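Local coordinates for protein serine protease pet (Escherichia coli, PDB 4OM9) that probably acts as a secreted serine protease, an autotransporter enterotoxin of enteroaggregative strains thought to cleave the host cytoskeletal protein alpha-fodrin, at residues A[347-352]-A[367-372]; A[662-667]-A[689-694]; A[432-437]-A[453-458]; A[107-112]-A[357-362]; A[68-73]-A[206-211]. All coordinates share one frame; numbering follows the deposited sequence.

Contact 1. Residues A[347-352]-A[367-372]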
# COMPACT_ATOMS: atom_id res chain seq x y z
N SER A 347 -3.40 30.83 14.64
CA SER A 347 -2.85 31.37 15.87
C SER A 347 -1.71 30.54 16.42
O SER A 347 -1.66 29.33 16.23
CB SER A 347 -3.95 31.50 16.93
OG SER A 347 -4.69 32.70 16.77
N THR A 348 -0.81 31.21 17.12
CA THR A 348 0.25 30.52 17.85
C THR A 348 0.28 30.96 19.32
O THR A 348 0.31 32.15 19.64
CB THR A 348 1.63 30.78 17.22
OG1 THR A 348 1.68 30.19 15.91
CG2 THR A 348 2.73 30.19 18.09
N VAL A 349 0.28 29.97 20.21
CA VAL A 349 0.41 30.20 21.64
C VAL A 349 1.77 29.73 22.18
O VAL A 349 2.02 28.53 22.29
CB VAL A 349 -0.69 29.48 22.42
CG1 VAL A 349 -0.53 29.77 23.89
CG2 VAL A 349 -2.07 29.93 21.93
N ASP A 350 2.65 30.68 22.52
CA ASP A 350 3.92 30.32 23.14
C ASP A 350 3.66 29.89 24.58
O ASP A 350 3.24 30.68 25.43
CB ASP A 350 4.93 31.46 23.06
CG ASP A 350 5.45 31.67 21.66
OD1 ASP A 350 5.29 30.76 20.82
OD2 ASP A 350 6.00 32.74 21.38
N TRP A 351 3.89 28.62 24.82
CA TRP A 351 3.48 28.02 26.07
C TRP A 351 4.72 27.94 26.95
O TRP A 351 5.49 26.99 26.86
CB TRP A 351 2.84 26.65 25.83
CG TRP A 351 2.37 25.96 27.07
CD1 TRP A 351 3.02 24.96 27.74
CD2 TRP A 351 1.16 26.22 27.80
NE1 TRP A 351 2.28 24.58 28.85
CE2 TRP A 351 1.15 25.34 28.91
CE3 TRP A 351 0.10 27.12 27.64
CZ2 TRP A 351 0.10 25.33 29.84
CZ3 TRP A 351 -0.93 27.11 28.57
CH2 TRP A 351 -0.92 26.22 29.66
N ASN A 352 4.91 28.96 27.78
CA ASN A 352 6.10 29.00 28.63
C ASN A 352 5.76 28.89 30.10
O ASN A 352 6.25 29.63 30.92
CB ASN A 352 6.93 30.28 28.40
CG ASN A 352 8.34 30.17 28.97
OD1 ASN A 352 8.73 29.11 29.46
ND2 ASN A 352 9.09 31.26 28.94
N GLY A 367 -4.87 25.71 15.46
CA GLY A 367 -3.67 26.51 15.68
C GLY A 367 -2.54 25.81 16.42
O GLY A 367 -2.62 24.61 16.73
N SER A 368 -1.49 26.58 16.72
CA SER A 368 -0.22 26.05 17.25
C SER A 368 0.08 26.29 18.73
O SER A 368 0.11 27.43 19.18
CB SER A 368 0.95 26.64 16.45
OG SER A 368 0.78 26.45 15.06
N LEU A 369 0.35 25.21 19.45
CA LEU A 369 0.92 25.29 20.79
C LEU A 369 2.44 25.15 20.67
O LEU A 369 2.95 24.11 20.25
CB LEU A 369 0.34 24.21 21.70
CG LEU A 369 0.67 24.40 23.18
CD1 LEU A 369 0.09 25.70 23.69
CD2 LEU A 369 0.16 23.26 24.04
N ASN A 370 3.17 26.21 21.01
CA ASN A 370 4.62 26.22 20.93
C ASN A 370 5.23 26.04 22.31
O ASN A 370 5.30 26.99 23.09
CB ASN A 370 5.13 27.52 20.30
CG ASN A 370 6.64 27.52 20.12
OD1 ASN A 370 7.28 26.46 20.09
ND2 ASN A 370 7.22 28.73 20.02
N VAL A 371 5.66 24.83 22.62
CA VAL A 371 6.04 24.49 23.98
C VAL A 371 7.52 24.78 24.17
O VAL A 371 8.37 24.04 23.69
CB VAL A 371 5.74 23.03 24.30
CG1 VAL A 371 5.77 22.81 25.80
CG2 VAL A 371 4.34 22.64 23.74
N ILE A 372 7.80 25.86 24.90
CA ILE A 372 9.16 26.39 25.11
C ILE A 372 9.93 25.68 26.22
O ILE A 372 11.17 25.65 26.20
CB ILE A 372 9.11 27.91 25.44
CG1 ILE A 372 8.22 28.65 24.44
CG2 ILE A 372 10.52 28.51 25.48
CD1 ILE A 372 8.60 28.42 22.99
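Val-349 N makes the shortest hydrogen bond between the two strands, 2.7 Å to Ser-368 O and almost straight. The ladder continues with Asn-370 N to Val-349 O at 2.9 Å and Trp-351 N to Asn-370 O at 2.8 Å, each strand giving and accepting in turn as parallel pairing requires. Ser-368 N on Ser-347 O opens the series, and a longer bond from Ile-372 N to Trp-351 O ends it. Residues in register then lie beside one another. Asp-350 and Asn-370 extend alongside each other in the same direction, with carboxylate and amide turned 70° apart; ND2 of Asn-370 keeps the bond close to its own amide plane and meets Asp-350 OD1 at 2.9 Å from above the carboxylate. That amide is carried there by a CG placed opposite the backbone N (chi1 -176°). The other carboxylate oxygen forms a salt bridge with Lys-323, so Asp-350 ties three adjacent strands. On the opposite face Leu-369 CD1 presses on Trp-351 CB at 3.6 Å, while Val-371 CG1 lies at the indole edge, 4.0 Å from CD1 of Trp-351. NE1 of that indole bonds to Gln-375, and Ile-341 and Ile-343 of strand 341-343 pack against the same apolar face. Such parallel strands from successive coils, with an aliphatic and aromatic inner face and a polar outer one, are characteristic of the right-handed beta-helix of autotransporter passenger domains.

Contact 2. Residues A[662-667]-A[689-694]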
# COMPACT_ATOMS: atom_id res chain seq x y z
N ILE A 662 19.43 -13.39 -5.33
CA ILE A 662 18.21 -12.70 -5.70
C ILE A 662 17.16 -13.70 -6.16
O ILE A 662 17.46 -14.64 -6.90
CB ILE A 662 18.44 -11.65 -6.83
CG1 ILE A 662 19.48 -10.62 -6.41
CG2 ILE A 662 17.14 -10.95 -7.18
CD1 ILE A 662 19.82 -9.61 -7.51
N SER A 663 15.92 -13.48 -5.73
CA SER A 663 14.84 -14.41 -6.04
C SER A 663 13.60 -13.63 -6.43
O SER A 663 13.21 -12.68 -5.75
CB SER A 663 14.55 -15.30 -4.84
OG SER A 663 13.56 -16.24 -5.12
N ILE A 664 12.99 -14.03 -7.54
CA ILE A 664 11.78 -13.37 -8.01
C ILE A 664 10.68 -14.41 -8.10
O ILE A 664 10.78 -15.39 -8.85
CB ILE A 664 12.03 -12.67 -9.34
CG1 ILE A 664 13.20 -11.69 -9.17
CG2 ILE A 664 10.77 -11.95 -9.81
CD1 ILE A 664 13.51 -10.82 -10.37
N GLY A 665 9.64 -14.23 -7.30
CA GLY A 665 8.62 -15.24 -7.14
C GLY A 665 7.31 -14.99 -7.87
O GLY A 665 7.13 -14.00 -8.57
N ASP A 666 6.40 -15.94 -7.71
CA ASP A 666 5.12 -15.93 -8.39
C ASP A 666 4.37 -14.59 -8.25
O ASP A 666 4.35 -13.99 -7.17
CB ASP A 666 4.26 -17.08 -7.87
CG ASP A 666 3.04 -17.32 -8.72
OD1 ASP A 666 3.02 -16.84 -9.88
OD2 ASP A 666 2.10 -17.99 -8.25
N LYS A 667 3.82 -14.12 -9.37
CA LYS A 667 2.99 -12.91 -9.45
C LYS A 667 3.77 -11.59 -9.31
O LYS A 667 3.20 -10.52 -9.48
CB LYS A 667 1.87 -12.97 -8.40
CG LYS A 667 0.86 -14.11 -8.65
CD LYS A 667 -0.34 -14.03 -7.71
CE LYS A 667 -1.42 -15.05 -8.09
NZ LYS A 667 -0.88 -16.44 -8.18
N ALA A 689 6.59 -15.43 -12.51
CA ALA A 689 7.12 -14.07 -12.47
C ALA A 689 7.26 -13.47 -13.87
O ALA A 689 7.47 -14.18 -14.85
CB ALA A 689 8.47 -14.05 -11.76
N ASN A 690 7.13 -12.14 -13.95
CA ASN A 690 7.36 -11.38 -15.18
C ASN A 690 8.49 -10.39 -14.99
O ASN A 690 8.34 -9.37 -14.29
CB ASN A 690 6.11 -10.62 -15.63
CG ASN A 690 4.93 -11.51 -15.86
OD1 ASN A 690 5.08 -12.73 -15.96
ND2 ASN A 690 3.75 -10.92 -15.96
N VAL A 691 9.63 -10.67 -15.60
CA VAL A 691 10.78 -9.82 -15.49
C VAL A 691 11.13 -9.21 -16.84
O VAL A 691 11.43 -9.93 -17.81
CB VAL A 691 11.97 -10.60 -14.92
CG1 VAL A 691 13.16 -9.68 -14.61
CG2 VAL A 691 11.53 -11.34 -13.66
N THR A 692 11.08 -7.89 -16.91
CA THR A 692 11.50 -7.16 -18.09
C THR A 692 12.67 -6.26 -17.73
O THR A 692 12.59 -5.44 -16.81
CB THR A 692 10.36 -6.29 -18.66
OG1 THR A 692 9.13 -7.05 -18.67
CG2 THR A 692 10.70 -5.83 -20.07
N ALA A 693 13.78 -6.41 -18.45
CA ALA A 693 14.96 -5.59 -18.21
C ALA A 693 15.27 -4.71 -19.41
O ALA A 693 15.88 -5.17 -20.37
CB ALA A 693 16.14 -6.47 -17.87
N SER A 694 14.84 -3.46 -19.36
CA SER A 694 15.01 -2.54 -20.48
C SER A 694 16.33 -1.81 -20.35
O SER A 694 16.67 -0.93 -21.15
CB SER A 694 13.85 -1.53 -20.52
OG SER A 694 12.60 -2.20 -20.57
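Ile-664 lays its CG2 methyl against Ala-689 CB at 3.7 Å and stretches the rest of its chain toward Val-691. Ile-664 and Val-691 meet tip to tip, CD1 of the isoleucine 3.9 Å from CG2 of the valine. The same valine methyl is 4.0 Å from Ile-664 CG2, so it touches both branches. The isoleucine can serve two partners because its CG2 stands opposite the backbone N, over Ala-689, while CG1 turns beside that N (chi1 -56°) and carries CD1 to the valine. Beyond the strand end, Gly-665 O comes to 3.5 Å from Ala-689 CB, which gives the small methyl a backbone wall as well. No hydrogen bond joins the two segments; the contact is apolar and buried. Its surroundings are alike: Val-670 lies against Ile-664, and Ile-685 and Leu-709 against Val-691. The segments belong to different faces of the coil stack, strand 661-664 pairing with strand 682-685 and strand 690-693 with strands 668-672 and 708-712. Side chains from separate faces thus converge near a corner, filling the hydrophobic interior of a parallel beta-helix.

Contact 3. Residues A[432-437]-A[453-458]; sequences DLNGHN and TNSNTT
Asp-432 OD1 accepts two backbone N-H groups, from Ser-455 N across the contact and from Asn-434 N in its own segment, each at 2.9 Å. They arrive from opposite faces of the carboxylate plane, and the second closes an Asx turn. Ser-455 OG is modelled only 2.4 Å from Asp-432 OD2, a hydrogen bond whose exact length is doubtful. Asn-454 mirrors the arrangement: its OD1 takes Gly-435 N at 2.8 Å across the contact and Asn-456 N at 3.1 Å within its segment, again from opposite faces, in a second Asx turn. In both Asp-432 (chi1 -179°) and Asn-454 CG stands opposite the backbone N, which sends the side-chain oxygen across to the other segment. A backbone bond from Leu-433 N to Thr-453 O, 3.0 Å long, continues the parallel pairing of strands 429-432 and 451-453 to this point. Further out, a water donates to Asn-434 OD1 at 2.6 Å and also to Ser-455 OG. The type I' turn from Leu-433 to His-436 presents the amides of Asn-434 and Gly-435. Gln-407 bonds to Asp-432 OD2, Leu-408 O takes Asn-434 ND2, and the ND2 of Asn-454 bonds to Asn-480 O and Lys-459 O. The outcome is a largely buried corner where one carboxylate oxygen and one amide oxygen, each accepting two N-H groups, satisfy backbone amides of the turns; the donors around Asp-432 would probably stabilise its negative charge.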
# COMPACT_ATOMS: atom_id res chain seq x y z
N ASP A 432 6.75 15.62 12.53
CA ASP A 432 7.71 16.34 11.68
C ASP A 432 9.05 16.46 12.41
O ASP A 432 9.18 17.22 13.39
CB ASP A 432 7.16 17.72 11.31
CG ASP A 432 8.09 18.51 10.41
OD1 ASP A 432 9.13 17.98 9.95
OD2 ASP A 432 7.79 19.69 10.15
N LEU A 433 10.03 15.69 11.95
CA LEU A 433 11.35 15.64 12.59
C LEU A 433 12.05 16.97 12.40
O LEU A 433 12.99 17.28 13.12
CB LEU A 433 12.22 14.50 12.03
CG LEU A 433 11.65 13.09 12.13
CD1 LEU A 433 12.63 12.07 11.64
CD2 LEU A 433 11.24 12.76 13.53
N ASN A 434 11.60 17.73 11.41
CA ASN A 434 12.01 19.12 11.25
C ASN A 434 13.54 19.30 11.29
O ASN A 434 14.06 20.16 12.01
CB ASN A 434 11.34 19.97 12.33
CG ASN A 434 11.60 21.44 12.15
OD1 ASN A 434 11.79 21.91 11.02
ND2 ASN A 434 11.64 22.19 13.27
N GLY A 435 14.26 18.50 10.51
CA GLY A 435 15.71 18.62 10.45
C GLY A 435 16.46 17.83 11.51
O GLY A 435 17.67 17.70 11.43
N HIS A 436 15.73 17.31 12.51
CA HIS A 436 16.34 16.51 13.58
C HIS A 436 16.38 15.02 13.23
O HIS A 436 15.56 14.53 12.45
CB HIS A 436 15.58 16.72 14.89
CG HIS A 436 15.56 18.14 15.35
ND1 HIS A 436 16.60 18.70 16.08
CD2 HIS A 436 14.65 19.13 15.18
CE1 HIS A 436 16.32 19.96 16.34
NE2 HIS A 436 15.14 20.25 15.81
N ASN A 437 17.34 14.30 13.81
CA ASN A 437 17.43 12.85 13.70
C ASN A 437 16.74 12.23 14.89
O ASN A 437 16.95 12.66 16.03
CB ASN A 437 18.89 12.38 13.63
CG ASN A 437 19.69 13.00 12.46
OD1 ASN A 437 19.15 13.30 11.40
ND2 ASN A 437 21.00 13.17 12.67
N THR A 453 7.46 12.59 8.99
CA THR A 453 7.92 13.39 7.86
C THR A 453 9.07 14.31 8.25
O THR A 453 9.55 14.30 9.39
CB THR A 453 6.78 14.25 7.29
OG1 THR A 453 7.19 14.78 6.03
CG2 THR A 453 6.43 15.42 8.27
N ASN A 454 9.52 15.11 7.30
CA ASN A 454 10.43 16.19 7.61
C ASN A 454 10.27 17.34 6.63
O ASN A 454 10.66 17.23 5.47
CB ASN A 454 11.87 15.71 7.61
CG ASN A 454 12.86 16.85 7.72
OD1 ASN A 454 12.59 17.84 8.40
ND2 ASN A 454 13.99 16.75 7.03
N SER A 455 9.68 18.43 7.12
CA SER A 455 9.31 19.57 6.29
C SER A 455 10.49 20.48 6.01
O SER A 455 10.39 21.43 5.25
CB SER A 455 8.18 20.36 6.98
OG SER A 455 8.57 20.86 8.25
N ASN A 456 11.62 20.19 6.65
CA ASN A 456 12.84 20.99 6.43
C ASN A 456 13.54 20.53 5.16
O ASN A 456 14.09 19.44 5.11
CB ASN A 456 13.78 20.89 7.63
CG ASN A 456 14.88 21.94 7.60
OD1 ASN A 456 15.39 22.31 6.54
ND2 ASN A 456 15.27 22.41 8.78
N THR A 457 13.53 21.37 4.13
CA THR A 457 14.01 20.94 2.82
C THR A 457 15.52 21.06 2.66
O THR A 457 16.06 20.72 1.61
CB THR A 457 13.32 21.73 1.67
OG1 THR A 457 13.76 23.10 1.70
CG2 THR A 457 11.81 21.69 1.81
N THR A 458 16.21 21.54 3.69
CA THR A 458 17.63 21.84 3.54
C THR A 458 18.50 21.02 4.48
O THR A 458 19.71 21.01 4.35
CB THR A 458 17.92 23.33 3.78
OG1 THR A 458 17.43 23.72 5.07
CG2 THR A 458 17.26 24.19 2.71
O HOH W 1 10.75 22.93 8.91

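Contact 4. Residues A[107-112]-A[357-362]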
# COMPACT_ATOMS: atom_id res chain seq x y z
N LEU A 107 -18.88 18.04 28.79
CA LEU A 107 -17.96 17.07 29.35
C LEU A 107 -16.87 17.78 30.16
O LEU A 107 -16.56 18.94 29.91
CB LEU A 107 -17.36 16.23 28.22
CG LEU A 107 -18.33 15.33 27.42
CD1 LEU A 107 -17.64 14.73 26.20
CD2 LEU A 107 -18.93 14.22 28.30
N ASN A 108 -16.29 17.08 31.13
CA ASN A 108 -15.27 17.66 32.00
C ASN A 108 -14.00 18.17 31.27
O ASN A 108 -13.35 19.09 31.76
CB ASN A 108 -14.85 16.66 33.08
CG ASN A 108 -14.24 15.42 32.49
OD1 ASN A 108 -14.67 14.95 31.43
ND2 ASN A 108 -13.20 14.89 33.14
N LYS A 109 -13.66 17.57 30.12
CA LYS A 109 -12.48 17.97 29.33
C LYS A 109 -12.74 18.03 27.83
O LYS A 109 -13.72 17.46 27.35
CB LYS A 109 -11.30 17.02 29.59
CG LYS A 109 -10.60 17.24 30.94
CD LYS A 109 -9.53 16.18 31.15
CE LYS A 109 -8.14 16.79 31.27
NZ LYS A 109 -7.09 15.72 31.22
N TYR A 110 -11.88 18.72 27.09
CA TYR A 110 -12.04 18.82 25.64
C TYR A 110 -11.77 17.46 24.99
O TYR A 110 -10.76 16.82 25.29
CB TYR A 110 -11.10 19.86 25.02
CG TYR A 110 -11.28 21.27 25.50
CD1 TYR A 110 -12.51 21.71 26.00
CD2 TYR A 110 -10.22 22.18 25.45
CE1 TYR A 110 -12.66 23.03 26.45
CE2 TYR A 110 -10.36 23.48 25.88
CZ TYR A 110 -11.58 23.91 26.39
OH TYR A 110 -11.70 25.23 26.84
N VAL A 111 -12.65 17.04 24.09
CA VAL A 111 -12.44 15.78 23.41
C VAL A 111 -11.32 15.86 22.36
O VAL A 111 -11.37 16.66 21.43
CB VAL A 111 -13.71 15.28 22.74
CG1 VAL A 111 -13.43 14.00 21.92
CG2 VAL A 111 -14.75 15.02 23.80
N VAL A 112 -10.33 15.01 22.52
CA VAL A 112 -9.17 15.05 21.66
C VAL A 112 -9.36 14.17 20.41
O VAL A 112 -8.83 14.48 19.35
CB VAL A 112 -7.91 14.64 22.47
CG1 VAL A 112 -6.81 14.12 21.59
CG2 VAL A 112 -7.42 15.81 23.28
N SER A 357 1.09 18.41 36.44
CA SER A 357 1.76 17.13 36.27
C SER A 357 0.91 15.93 36.68
O SER A 357 1.30 14.78 36.44
CB SER A 357 3.06 17.11 37.07
OG SER A 357 2.82 16.64 38.38
N ASN A 358 -0.23 16.16 37.30
CA ASN A 358 -1.09 15.02 37.61
C ASN A 358 -2.26 14.91 36.62
O ASN A 358 -3.22 14.19 36.86
CB ASN A 358 -1.60 15.10 39.06
CG ASN A 358 -2.43 16.34 39.34
OD1 ASN A 358 -2.42 17.31 38.58
ND2 ASN A 358 -3.16 16.32 40.46
N ASP A 359 -2.14 15.61 35.50
CA ASP A 359 -3.23 15.69 34.54
C ASP A 359 -2.68 15.74 33.11
O ASP A 359 -1.60 16.29 32.88
CB ASP A 359 -4.09 16.93 34.81
CG ASP A 359 -5.42 16.90 34.07
OD1 ASP A 359 -6.12 15.87 34.15
OD2 ASP A 359 -5.77 17.91 33.41
N ALA A 360 -3.42 15.18 32.16
CA ALA A 360 -3.03 15.29 30.76
C ALA A 360 -3.41 16.62 30.16
O ALA A 360 -4.52 17.11 30.38
CB ALA A 360 -3.65 14.16 29.92
N LEU A 361 -2.52 17.20 29.39
CA LEU A 361 -2.85 18.40 28.65
C LEU A 361 -3.56 18.02 27.33
O LEU A 361 -2.97 17.40 26.44
CB LEU A 361 -1.58 19.22 28.41
CG LEU A 361 -1.52 20.22 27.25
CD1 LEU A 361 -2.72 21.15 27.23
CD2 LEU A 361 -0.23 21.03 27.33
N HIS A 362 -4.83 18.40 27.21
CA HIS A 362 -5.62 18.13 26.00
C HIS A 362 -5.58 19.30 25.04
O HIS A 362 -6.11 20.37 25.33
CB HIS A 362 -7.09 17.84 26.35
CG HIS A 362 -7.30 16.53 27.04
ND1 HIS A 362 -8.55 15.98 27.22
CD2 HIS A 362 -6.43 15.66 27.59
CE1 HIS A 362 -8.44 14.83 27.85
NE2 HIS A 362 -7.16 14.61 28.09
O HOH W 2 -7.35 13.04 30.44
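The junction between the protease region and the beta-helix passes through this contact, where the loop following strand 102-107 lies against the start of strand 361-364. Lys-109 runs across the imidazole of His-362 at about a right angle, its CE 4.0 Å from the ring centroid and nearly on the ring normal, a CH-pi contact. The lysine chain bends at chi3 (118°), which brings NZ down to the neighbouring polar groups. There NZ donates to Ala-360 O at 3.0 Å and forms a salt bridge with Asp-359 OD1 at 3.1 Å, meeting that oxygen from above the carboxylate plane; a weak bond to OD2 is added. A water accepts from Lys-109 NZ at 2.8 Å and also bonds to His-362 NE2, bridging the two side chains. At the other nitrogen, His-362 ND1 donates to Tyr-110 O, 3.1 Å away, in the plane of that carbonyl though somewhat tilted from the plane of the ring; with the water at NE2 this probably restrains the rotation of the imidazole. Val-112 CG2 packs against His-362 CB at 3.7 Å. Asp-359 has a second partner in the hydroxyl of Tyr-355. Around the pair, Thr-88 of strand 88-97 and Lys-380 of strand 379-381 touch His-362, Lys-380 also reaches Val-112, and the backbone of Tyr-110 bonds to Ala-339 just before strand 341-343.

Contact 5. Residues A[68-73]-A[206-211]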
# COMPACT_ATOMS: atom_id res chain seq x y z
N VAL A 68 -24.03 15.19 22.64
CA VAL A 68 -25.48 15.18 22.56
C VAL A 68 -25.98 13.76 22.73
O VAL A 68 -25.38 12.80 22.23
CB VAL A 68 -25.96 15.76 21.21
CG1 VAL A 68 -27.42 15.52 21.03
CG2 VAL A 68 -25.72 17.25 21.18
N THR A 69 -27.07 13.62 23.46
CA THR A 69 -27.66 12.33 23.70
C THR A 69 -29.18 12.48 23.98
O THR A 69 -29.83 13.40 23.49
CB THR A 69 -26.93 11.61 24.86
OG1 THR A 69 -27.42 10.27 24.99
CG2 THR A 69 -27.07 12.38 26.23
N VAL A 70 -29.74 11.57 24.74
CA VAL A 70 -31.14 11.70 25.07
C VAL A 70 -31.22 11.88 26.59
O VAL A 70 -30.26 11.53 27.29
CB VAL A 70 -31.92 10.49 24.53
CG1 VAL A 70 -32.61 9.71 25.62
CG2 VAL A 70 -32.85 10.95 23.44
N ALA A 71 -32.31 12.50 27.06
CA ALA A 71 -32.44 12.92 28.47
C ALA A 71 -32.66 11.77 29.43
O ALA A 71 -32.03 11.73 30.50
CB ALA A 71 -33.59 13.96 28.63
N HIS A 72 -33.53 10.82 29.08
CA HIS A 72 -33.85 9.73 30.00
C HIS A 72 -32.76 8.65 29.98
O HIS A 72 -32.93 7.56 30.52
CB HIS A 72 -35.23 9.13 29.69
CG HIS A 72 -35.26 8.18 28.52
ND1 HIS A 72 -35.21 8.61 27.21
CD2 HIS A 72 -35.38 6.83 28.47
CE1 HIS A 72 -35.28 7.56 26.40
NE2 HIS A 72 -35.39 6.48 27.14
N ASN A 73 -31.62 8.98 29.36
CA ASN A 73 -30.42 8.17 29.47
C ASN A 73 -29.69 8.48 30.77
O ASN A 73 -28.69 7.83 31.10
CB ASN A 73 -29.49 8.39 28.27
CG ASN A 73 -29.43 7.19 27.35
OD1 ASN A 73 -30.24 6.26 27.47
ND2 ASN A 73 -28.48 7.19 26.42
N GLY A 206 -30.49 -0.37 24.71
CA GLY A 206 -29.15 0.17 24.86
C GLY A 206 -28.73 1.10 23.74
O GLY A 206 -27.70 1.77 23.84
N ASP A 207 -29.51 1.15 22.66
CA ASP A 207 -29.27 2.07 21.55
C ASP A 207 -29.84 3.46 21.82
O ASP A 207 -29.57 4.41 21.08
CB ASP A 207 -29.86 1.53 20.25
CG ASP A 207 -29.08 0.37 19.68
OD1 ASP A 207 -27.81 0.41 19.71
OD2 ASP A 207 -29.74 -0.59 19.19
N SER A 208 -30.68 3.57 22.85
CA SER A 208 -31.32 4.84 23.16
C SER A 208 -30.24 5.89 23.40
O SER A 208 -29.26 5.63 24.09
CB SER A 208 -32.24 4.69 24.38
OG SER A 208 -32.65 5.95 24.89
N GLY A 209 -30.39 7.05 22.78
CA GLY A 209 -29.39 8.10 22.88
C GLY A 209 -28.41 8.17 21.71
O GLY A 209 -27.76 9.22 21.52
N SER A 210 -28.29 7.10 20.91
CA SER A 210 -27.27 7.03 19.86
C SER A 210 -27.61 8.02 18.75
O SER A 210 -28.77 8.35 18.55
CB SER A 210 -27.12 5.60 19.30
OG SER A 210 -28.34 5.05 18.82
N GLY A 211 -26.60 8.51 18.04
CA GLY A 211 -26.79 9.53 17.03
C GLY A 211 -27.32 9.00 15.70
O GLY A 211 -26.99 7.90 15.26
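Ser-208 and His-72 bring their side chains together from the two segments, with OG of the serine 3.4 Å from CE1 and 3.6 Å from NE2 of the imidazole, placed obliquely to the ring. The GDSGS sequence and the chymotrypsin-like clan make Ser-208 the probable nucleophile, with His-72 and nearby Asp-101 probably completing a catalytic triad. The histidine turns back over its own backbone, CG lying between N and carbonyl carbon (chi1 79°), while the serine sends OG opposite its backbone N (chi1 167°); these settings bring the two polar ends together. Val-70 CG1 borders the hydroxyl at 3.8 Å from Ser-208 OG. The poorly ordered Asn-73 offers ND2 to Ser-208 O at 2.9 Å, approaching from above the carbonyl plane. Gly-209 lets strand 66-70 come close: Thr-69 OG1, itself bonded to Ala-58 O, is 3.6 Å from Gly-209 CA. A type II turn from Asp-207 to Ser-210 shapes the serine loop, and Asp-207 O accepts both Ser-210 N and, at 2.7 Å, Ser-210 OG. His-72 N bonds to Asp-101, just before strand 102-107. The contact sits between two antiparallel sheets, one holding strand 66-70 and the other strand 211-216, and strand 221-232 joins both segments by Thr-227 OG1 on Thr-69 O and by Thr-228 bonding to Gly-209 and Ser-210.

Overall arrangement
Contacts 1, 2 and 3 belong to the beta-helix, contact 5 to the protease, and contact 4 joins the two. Strand pairing governs the partly buried contact 1, whereas contact 2, buried and without a hydrogen bond between its segments, fills the interior far along the helix, its centre about 52 Å from that of contact 1. Contact 3 is a buried polar corner of turns built on shared side-chain acceptors. Contact 4, partly buried, relies on charge and an imidazole; it touches contact 1 through Leu-361 CD2 and Leu-369 CD2, 4.0 Å apart. Contact 5, buried, lies about 7 Å from contact 4 at nearest atoms, and its chemistry fits a probable active site.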